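Local coordinates for protein elongation factor 1-gamma 1 (Saccharomyces cerevisiae, PDB 1NHY) that serves as a subunit of the eukaryotic elongation factor 1 complex and probably helps attach that complex to other cellular components, at residues A161-A166 against S198-D203; T151-E156 against V189-T194; P117-A122 against K213-P218. One frame throughout, in Å; residues are numbered along the deposited sequence.

In the fold
All three contacts lie in the helical part of the GST-like domain, the N-terminal piece of the protein. Contacts 1 and 2 are neighbours, with centres 10 Å apart, and work on the same pair of helices: contact 1 joins helix 160-175 to the loop after helix 186-197, contact 2 joins the loop before helix 160-175 to helix 186-197. D162 couples them by hydrogen bonds to L153 and W191. Contact 1 is buried and almost wholly apolar; contact 2 is partly buried and mixes indole packing with weak polar contact at its rim. Contact 3, about 26 Å from contact 1 between centres, is a surface contact in which L118 methyls rest on the 213-218 backbone.

Contact 1: A161-A166 against S198-D203; sequences ADLVAA and SPFLKD
L163 and F200 cross at about a right angle, the forked end of the leucine lying against CB and the first ring carbons of F200. Both methyls take part. CD2 of L163 packs on CB of F200 at 3.4 Å, and CD1 of L163 lies 3.8 Å from F200 CD1. With CG anti to the carbonyl carbon (chi1 -71°), beside the backbone N, the fork of L163 is directed to the loop. L201 comes in beside the same branch. Its CD1 sits 4.0 Å from L163 CD2 and 3.7 Å from A166 CB, thereby bridging residues one helical turn apart. S198 sets up this side from within the loop, since its carbonyl oxygen accepts from the backbone N of both L201 and K202, and its CB lies in plane at the edge of the F200 ring. V195 of helix 186-197 touches L163, A166 and L201, while L83 and M79 of helix 77-83 reach L163 and F200, respectively. An alanine in place of L163 would remove CG and both methyls and would probably leave F200 CB and L201 CD1 without their shared partner, opening a gap between helix and loop. With every touching residue buried, apolar packing dominating and no hydrogen bond between the two segments, the join probably depends on shape and on exclusion of water.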
loop_
_atom_site.group_PDB
_atom_site.type_symbol
_atom_site.label_atom_id
_atom_site.label_comp_id
_atom_site.label_asym_id
_atom_site.label_seq_id
_atom_site.Cartn_x
_atom_site.Cartn_y
_atom_site.Cartn_z
ATOM N N ALA A 161 -3.705 5.408 6.182
ATOM C CA ALA A 161 -3.537 6.086 4.892
ATOM C C ALA A 161 -2.075 6.062 4.442
ATOM O O ALA A 161 -1.740 5.524 3.381
ATOM C CB ALA A 161 -4.013 7.511 4.975
ATOM N N ASP A 162 -1.204 6.650 5.250
ATOM C CA ASP A 162 0.214 6.678 4.937
ATOM C C ASP A 162 0.715 5.296 4.580
ATOM O O ASP A 162 1.418 5.126 3.591
ATOM C CB ASP A 162 0.972 7.189 6.134
ATOM C CG ASP A 162 0.463 8.520 6.588
ATOM O OD1 ASP A 162 0.697 9.491 5.851
ATOM O OD2 ASP A 162 -0.180 8.597 7.660
ATOM N N LEU A 163 0.351 4.305 5.383
ATOM C CA LEU A 163 0.798 2.957 5.095
ATOM C C LEU A 163 0.466 2.548 3.679
ATOM O O LEU A 163 1.353 2.245 2.895
ATOM C CB LEU A 163 0.180 1.971 6.073
ATOM C CG LEU A 163 0.751 2.114 7.487
ATOM C CD1 LEU A 163 0.124 1.055 8.372
ATOM C CD2 LEU A 163 2.269 1.960 7.472
ATOM N N VAL A 164 -0.816 2.546 3.348
ATOM C CA VAL A 164 -1.231 2.161 2.014
ATOM C C VAL A 164 -0.619 3.045 0.955
ATOM O O VAL A 164 0.052 2.562 0.046
ATOM C CB VAL A 164 -2.735 2.207 1.896
ATOM C CG1 VAL A 164 -3.152 2.130 0.434
ATOM C CG2 VAL A 164 -3.320 1.054 2.695
ATOM N N ALA A 165 -0.853 4.342 1.060
ATOM C CA ALA A 165 -0.291 5.265 0.093
ATOM C C ALA A 165 1.211 4.986 -0.091
ATOM O O ALA A 165 1.752 5.161 -1.181
ATOM C CB ALA A 165 -0.521 6.698 0.548
ATOM N N ALA A 166 1.888 4.537 0.964
ATOM C CA ALA A 166 3.318 4.247 0.850
ATOM C C ALA A 166 3.561 3.055 -0.052
ATOM O O ALA A 166 4.461 3.071 -0.890
ATOM C CB ALA A 166 3.923 3.979 2.220
ATOM N N SER A 198 8.939 2.424 9.386
ATOM C CA SER A 198 8.051 1.895 10.424
ATOM C C SER A 198 7.985 0.377 10.500
ATOM O O SER A 198 8.217 -0.325 9.508
ATOM C CB SER A 198 6.634 2.446 10.234
ATOM O OG SER A 198 6.251 2.413 8.869
ATOM N N PRO A 199 7.665 -0.156 11.686
ATOM C CA PRO A 199 7.573 -1.612 11.850
ATOM C C PRO A 199 6.521 -2.215 10.921
ATOM O O PRO A 199 6.517 -3.417 10.671
ATOM C CB PRO A 199 7.182 -1.774 13.308
ATOM C CG PRO A 199 7.742 -0.547 13.946
ATOM C CD PRO A 199 7.435 0.535 12.962
ATOM N N PHE A 200 5.631 -1.365 10.416
ATOM C CA PHE A 200 4.559 -1.785 9.521
ATOM C C PHE A 200 5.062 -2.204 8.146
ATOM O O PHE A 200 4.517 -3.131 7.529
ATOM C CB PHE A 200 3.575 -0.633 9.317
ATOM C CG PHE A 200 3.035 -0.087 10.580
ATOM C CD1 PHE A 200 1.967 -0.703 11.213
ATOM C CD2 PHE A 200 3.620 1.025 11.176
ATOM C CE1 PHE A 200 1.483 -0.224 12.434
ATOM C CE2 PHE A 200 3.141 1.513 12.402
ATOM C CZ PHE A 200 2.068 0.886 13.028
ATOM N N LEU A 201 6.096 -1.513 7.675
ATOM C CA LEU A 201 6.635 -1.747 6.349
ATOM C C LEU A 201 8.123 -2.062 6.275
ATOM O O LEU A 201 8.618 -2.531 5.251
ATOM C CB LEU A 201 6.369 -0.509 5.493
ATOM C CG LEU A 201 4.939 -0.117 5.164
ATOM C CD1 LEU A 201 4.964 1.269 4.577
ATOM C CD2 LEU A 201 4.331 -1.098 4.194
ATOM N N LYS A 202 8.834 -1.771 7.351
ATOM C CA LYS A 202 10.272 -1.986 7.427
ATOM C C LYS A 202 10.780 -3.285 6.763
ATOM O O LYS A 202 11.632 -3.252 5.866
ATOM C CB LYS A 202 10.659 -1.920 8.902
ATOM C CG LYS A 202 12.114 -2.113 9.241
ATOM C CD LYS A 202 12.355 -1.698 10.694
ATOM C CE LYS A 202 11.452 -2.470 11.676
ATOM N NZ LYS A 202 11.387 -1.819 13.025
ATOM N N ASP A 203 10.235 -4.420 7.191
ATOM C CA ASP A 203 10.622 -5.741 6.681
ATOM C C ASP A 203 10.238 -5.986 5.225
ATOM O O ASP A 203 10.629 -6.989 4.642
ATOM C CB ASP A 203 9.974 -6.836 7.528
ATOM C CG ASP A 203 10.062 -6.557 9.009
ATOM O OD1 ASP A 203 9.921 -5.372 9.411
ATOM O OD2 ASP A 203 10.253 -7.526 9.777
#

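Contact 2: T151-E156 against V189-T194; sequences TYLATE and VRWFNT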
loop_
_atom_site.group_PDB
_atom_site.type_symbol
_atom_site.label_atom_id
_atom_site.label_comp_id
_atom_site.label_asym_id
_atom_site.label_seq_id
_atom_site.Cartn_x
_atom_site.Cartn_y
_atom_site.Cartn_z
ATOM N N THR A 151 3.625 16.310 8.060
ATOM C CA THR A 151 4.462 15.132 8.104
ATOM C C THR A 151 3.805 13.935 7.448
ATOM O O THR A 151 4.413 13.245 6.624
ATOM C CB THR A 151 4.764 14.729 9.540
ATOM O OG1 THR A 151 5.374 15.828 10.222
ATOM C CG2 THR A 151 5.691 13.530 9.559
ATOM N N TYR A 152 2.563 13.688 7.853
ATOM C CA TYR A 152 1.807 12.561 7.354
ATOM C C TYR A 152 0.654 13.063 6.526
ATOM O O TYR A 152 0.377 14.262 6.523
ATOM C CB TYR A 152 1.337 11.726 8.534
ATOM C CG TYR A 152 2.507 11.275 9.364
ATOM C CD1 TYR A 152 3.519 10.518 8.785
ATOM C CD2 TYR A 152 2.608 11.598 10.720
ATOM C CE1 TYR A 152 4.599 10.083 9.524
ATOM C CE2 TYR A 152 3.691 11.165 11.481
ATOM C CZ TYR A 152 4.681 10.402 10.872
ATOM O OH TYR A 152 5.743 9.921 11.602
ATOM N N LEU A 153 -0.020 12.150 5.830
ATOM C CA LEU A 153 -1.119 12.522 4.946
ATOM C C LEU A 153 -2.412 13.006 5.591
ATOM O O LEU A 153 -2.910 14.074 5.265
ATOM C CB LEU A 153 -1.446 11.362 4.014
ATOM C CG LEU A 153 -0.314 10.834 3.149
ATOM C CD1 LEU A 153 -0.789 9.624 2.344
ATOM C CD2 LEU A 153 0.158 11.942 2.244
ATOM N N ALA A 154 -2.968 12.233 6.509
ATOM C CA ALA A 154 -4.237 12.631 7.093
ATOM C C ALA A 154 -4.174 13.069 8.531
ATOM O O ALA A 154 -5.170 13.549 9.063
ATOM C CB ALA A 154 -5.250 11.495 6.959
ATOM N N THR A 155 -3.019 12.923 9.172
ATOM C CA THR A 155 -2.918 13.296 10.590
ATOM C C THR A 155 -1.490 13.593 11.045
ATOM O O THR A 155 -0.608 13.842 10.217
ATOM C CB THR A 155 -3.505 12.170 11.460
ATOM O OG1 THR A 155 -2.837 10.936 11.153
ATOM C CG2 THR A 155 -5.000 11.998 11.172
ATOM N N GLU A 156 -1.247 13.606 12.351
ATOM C CA GLU A 156 0.124 13.849 12.796
ATOM C C GLU A 156 0.698 12.555 13.345
ATOM O O GLU A 156 1.478 12.553 14.293
ATOM C CB GLU A 156 0.188 14.964 13.831
ATOM C CG GLU A 156 -0.189 16.316 13.272
ATOM C CD GLU A 156 0.798 16.858 12.232
ATOM O OE1 GLU A 156 1.039 16.208 11.183
ATOM O OE2 GLU A 156 1.335 17.960 12.459
ATOM N N VAL A 189 9.418 12.265 -0.893
ATOM C CA VAL A 189 10.570 11.452 -0.499
ATOM C C VAL A 189 10.696 11.385 1.016
ATOM O O VAL A 189 10.716 10.294 1.601
ATOM C CB VAL A 189 11.869 12.017 -1.073
ATOM C CG1 VAL A 189 13.010 11.101 -0.713
ATOM C CG2 VAL A 189 11.748 12.165 -2.578
ATOM N N ARG A 190 10.791 12.553 1.643
ATOM C CA ARG A 190 10.878 12.643 3.093
ATOM C C ARG A 190 9.878 11.652 3.701
ATOM O O ARG A 190 10.259 10.695 4.392
ATOM C CB ARG A 190 10.527 14.061 3.538
ATOM C CG ARG A 190 10.412 14.207 5.033
ATOM C CD ARG A 190 10.008 15.608 5.417
ATOM N NE ARG A 190 8.672 15.968 4.958
ATOM C CZ ARG A 190 7.563 15.304 5.275
ATOM N NH1 ARG A 190 7.612 14.223 6.051
ATOM N NH2 ARG A 190 6.389 15.747 4.840
ATOM N N TRP A 191 8.596 11.910 3.407
ATOM C CA TRP A 191 7.451 11.123 3.846
ATOM C C TRP A 191 7.628 9.635 3.563
ATOM O O TRP A 191 7.475 8.793 4.453
ATOM C CB TRP A 191 6.190 11.644 3.126
ATOM C CG TRP A 191 4.953 10.743 3.205
ATOM C CD1 TRP A 191 4.116 10.569 4.281
ATOM C CD2 TRP A 191 4.489 9.833 2.188
ATOM N NE1 TRP A 191 3.174 9.604 3.998
ATOM C CE2 TRP A 191 3.376 9.135 2.726
ATOM C CE3 TRP A 191 4.907 9.540 0.882
ATOM C CZ2 TRP A 191 2.680 8.152 2.003
ATOM C CZ3 TRP A 191 4.218 8.563 0.162
ATOM C CH2 TRP A 191 3.111 7.881 0.728
ATOM N N PHE A 192 7.948 9.320 2.319
ATOM C CA PHE A 192 8.109 7.940 1.920
ATOM C C PHE A 192 9.039 7.172 2.849
ATOM O O PHE A 192 8.657 6.134 3.412
ATOM C CB PHE A 192 8.622 7.871 0.479
ATOM C CG PHE A 192 8.643 6.484 -0.088
ATOM C CD1 PHE A 192 7.480 5.716 -0.133
ATOM C CD2 PHE A 192 9.825 5.933 -0.564
ATOM C CE1 PHE A 192 7.494 4.425 -0.650
ATOM C CE2 PHE A 192 9.851 4.646 -1.086
ATOM C CZ PHE A 192 8.686 3.886 -1.126
ATOM N N ASN A 193 10.249 7.693 3.027
ATOM C CA ASN A 193 11.249 7.030 3.867
ATOM C C ASN A 193 10.797 6.867 5.312
ATOM O O ASN A 193 11.036 5.833 5.943
ATOM C CB ASN A 193 12.576 7.791 3.820
ATOM C CG ASN A 193 13.060 8.048 2.391
ATOM O OD1 ASN A 193 12.977 7.173 1.532
ATOM N ND2 ASN A 193 13.575 9.243 2.138
ATOM N N THR A 194 10.126 7.876 5.843
ATOM C CA THR A 194 9.673 7.758 7.213
ATOM C C THR A 194 8.646 6.649 7.332
ATOM O O THR A 194 8.583 5.955 8.349
ATOM C CB THR A 194 9.017 9.025 7.698
ATOM O OG1 THR A 194 9.764 10.154 7.239
ATOM C CG2 THR A 194 8.976 9.022 9.215
#
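L153 packs across the indole of W191, the two side chains meeting at about a right angle, and this is the close part of the contact. CD2 of L153 stands 4.1 Å above one face of the rings, offset toward the rim, while CD1 of L153 lies 3.8 Å from W191 CZ2 and CG of L153 lies 3.8 Å from W191 NE1. CG of W191, anti to the backbone N (chi1 166°), carries the indole to the loop. At the indole edge, near the ring plane, the carbonyl oxygen of T151 comes within 3.6 Å of W191 CD1. D162 of helix 160-175 completes this side: its OD1 takes hydrogen bonds from both W191 NE1 and the backbone N of L153, fixing indole and loop to one carboxylate. The other side is looser and partly exposed. R190 NH1 offers T151 O only a weak hydrogen bond, 3.4 Å long though fairly straight at 161°, and the firmer bond of this guanidinium runs from NH2 to L147 O. Y152 OH merely approaches T194 CG2 at 4.1 Å; one face of the Y152 ring is covered from within the loop by CG2 of T151. T194 OG1 turns back to its own helix, bonding R190 O from above the carbonyl plane. The buried indole N-H thus has a carboxylate acceptor, which would probably polarise the N-H, whereas the rim relies on backbone carbonyls and contributes little directed bonding.

Contact 3: P117-A122 against K213-P218; sequences PLKGGA and KPLSPP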
loop_
_atom_site.group_PDB
_atom_site.type_symbol
_atom_site.label_atom_id
_atom_site.label_comp_id
_atom_site.label_asym_id
_atom_site.label_seq_id
_atom_site.Cartn_x
_atom_site.Cartn_y
_atom_site.Cartn_z
ATOM N N PRO A 117 2.792 -0.744 -19.020
ATOM C CA PRO A 117 3.149 -0.517 -20.425
ATOM C C PRO A 117 4.668 -0.419 -20.617
ATOM O O PRO A 117 5.268 -1.219 -21.340
ATOM C CB PRO A 117 2.444 0.796 -20.749
ATOM C CG PRO A 117 1.243 0.750 -19.872
ATOM C CD PRO A 117 1.825 0.273 -18.570
ATOM N N LEU A 118 5.282 0.567 -19.965
ATOM C CA LEU A 118 6.723 0.758 -20.056
ATOM C C LEU A 118 7.461 -0.530 -19.773
ATOM O O LEU A 118 8.250 -0.989 -20.592
ATOM C CB LEU A 118 7.191 1.809 -19.062
ATOM C CG LEU A 118 6.677 3.207 -19.368
ATOM C CD1 LEU A 118 7.128 4.159 -18.277
ATOM C CD2 LEU A 118 7.191 3.646 -20.720
ATOM N N LYS A 119 7.213 -1.120 -18.612
ATOM C CA LYS A 119 7.892 -2.358 -18.262
ATOM C C LYS A 119 7.559 -3.434 -19.295
ATOM O O LYS A 119 7.910 -4.602 -19.129
ATOM C CB LYS A 119 7.499 -2.811 -16.847
ATOM C CG LYS A 119 8.359 -3.947 -16.318
ATOM C CD LYS A 119 8.178 -4.167 -14.827
ATOM C CE LYS A 119 8.658 -2.971 -14.019
ATOM N NZ LYS A 119 8.573 -3.264 -12.561
ATOM N N GLY A 120 6.884 -3.021 -20.362
ATOM C CA GLY A 120 6.520 -3.933 -21.427
ATOM C C GLY A 120 5.686 -5.108 -20.973
ATOM O O GLY A 120 6.030 -6.264 -21.225
ATOM N N GLY A 121 4.579 -4.815 -20.295
ATOM C CA GLY A 121 3.699 -5.870 -19.816
ATOM C C GLY A 121 2.334 -5.727 -20.460
ATOM O O GLY A 121 1.379 -6.440 -20.133
ATOM N N ALA A 122 2.241 -4.783 -21.386
ATOM C CA ALA A 122 0.997 -4.546 -22.079
ATOM C C ALA A 122 1.252 -3.589 -23.221
ATOM O O ALA A 122 2.183 -2.779 -23.167
ATOM C CB ALA A 122 -0.032 -3.962 -21.127
ATOM N N LYS A 213 16.589 6.077 -13.059
ATOM C CA LYS A 213 16.441 5.981 -14.503
ATOM C C LYS A 213 14.965 5.739 -14.852
ATOM O O LYS A 213 14.518 4.584 -14.932
ATOM C CB LYS A 213 17.274 4.798 -15.006
ATOM C CG LYS A 213 18.540 4.520 -14.179
ATOM C CD LYS A 213 18.760 3.020 -13.961
ATOM C CE LYS A 213 17.693 2.407 -13.064
ATOM N NZ LYS A 213 17.801 2.851 -11.647
ATOM N N PRO A 214 14.186 6.823 -15.044
ATOM C CA PRO A 214 12.765 6.697 -15.385
ATOM C C PRO A 214 12.604 5.823 -16.620
ATOM O O PRO A 214 12.891 6.276 -17.723
ATOM C CB PRO A 214 12.353 8.141 -15.658
ATOM C CG PRO A 214 13.180 8.899 -14.702
ATOM C CD PRO A 214 14.541 8.237 -14.834
ATOM N N LEU A 215 12.156 4.580 -16.443
ATOM C CA LEU A 215 11.986 3.677 -17.578
ATOM C C LEU A 215 11.493 4.411 -18.819
ATOM O O LEU A 215 10.514 5.153 -18.767
ATOM C CB LEU A 215 11.012 2.556 -17.232
ATOM C CG LEU A 215 11.434 1.647 -16.079
ATOM C CD1 LEU A 215 10.467 0.478 -16.008
ATOM C CD2 LEU A 215 12.856 1.148 -16.282
ATOM N N SER A 216 12.189 4.204 -19.932
ATOM C CA SER A 216 11.836 4.836 -21.201
ATOM C C SER A 216 11.046 3.846 -22.063
ATOM O O SER A 216 11.011 2.649 -21.757
ATOM C CB SER A 216 13.111 5.247 -21.928
ATOM O OG SER A 216 13.971 4.130 -22.061
ATOM N N PRO A 217 10.407 4.328 -23.153
ATOM C CA PRO A 217 9.610 3.491 -24.066
ATOM C C PRO A 217 10.239 2.120 -24.388
ATOM O O PRO A 217 11.392 1.861 -24.033
ATOM C CB PRO A 217 9.476 4.381 -25.299
ATOM C CG PRO A 217 9.372 5.739 -24.703
ATOM C CD PRO A 217 10.453 5.722 -23.637
ATOM N N PRO A 218 9.484 1.222 -25.060
ATOM C CA PRO A 218 9.970 -0.115 -25.427
ATOM C C PRO A 218 11.355 -0.089 -26.082
ATOM O O PRO A 218 11.791 0.958 -26.561
ATOM C CB PRO A 218 8.899 -0.614 -26.392
ATOM C CG PRO A 218 7.655 -0.012 -25.837
ATOM C CD PRO A 218 8.087 1.404 -25.504
#
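L118 packs against L215 where the segment 213-218, near the end of this domain construct, passes the end of helix 115-118. Along the L118 side chain, CB comes first, 4.3 Å from L215 CB, the meeting of two apolar stems. CG follows, and the atom of 213-218 nearest to it is the carbonyl oxygen of L215, at 4.3 Å. There the chain forks. CD1 of L118 goes on to L215 O and closes to 3.6 Å; CD2 lies against the next peptide group, 4.1 Å from both S216 O and P217 N. CG stands anti to the carbonyl carbon (chi1 -66°) and directs the fork along 213-218, so the methyls rest on backbone more than on side chains. Y124 and L176 also touch L118, and Y124 reaches P217 and P218 as well. K119 adds its aliphatic part at the rim, CE lying 4.4 Å from L215 CD1. Segment 213-218 is itself held by backbone hydrogen bonds between L215 and S175, at the end of helix 160-175. Just past L118 the helix gives way to a turn in which G120, with positive phi of 58°, fits the C-prime position of a Schellman motif, although the place of its nitrogen is less sure. The site is thus a glycine-terminated helix end, overlaid by the proline-rich segment that runs along the helical part of the GST-like domain near the end of this construct.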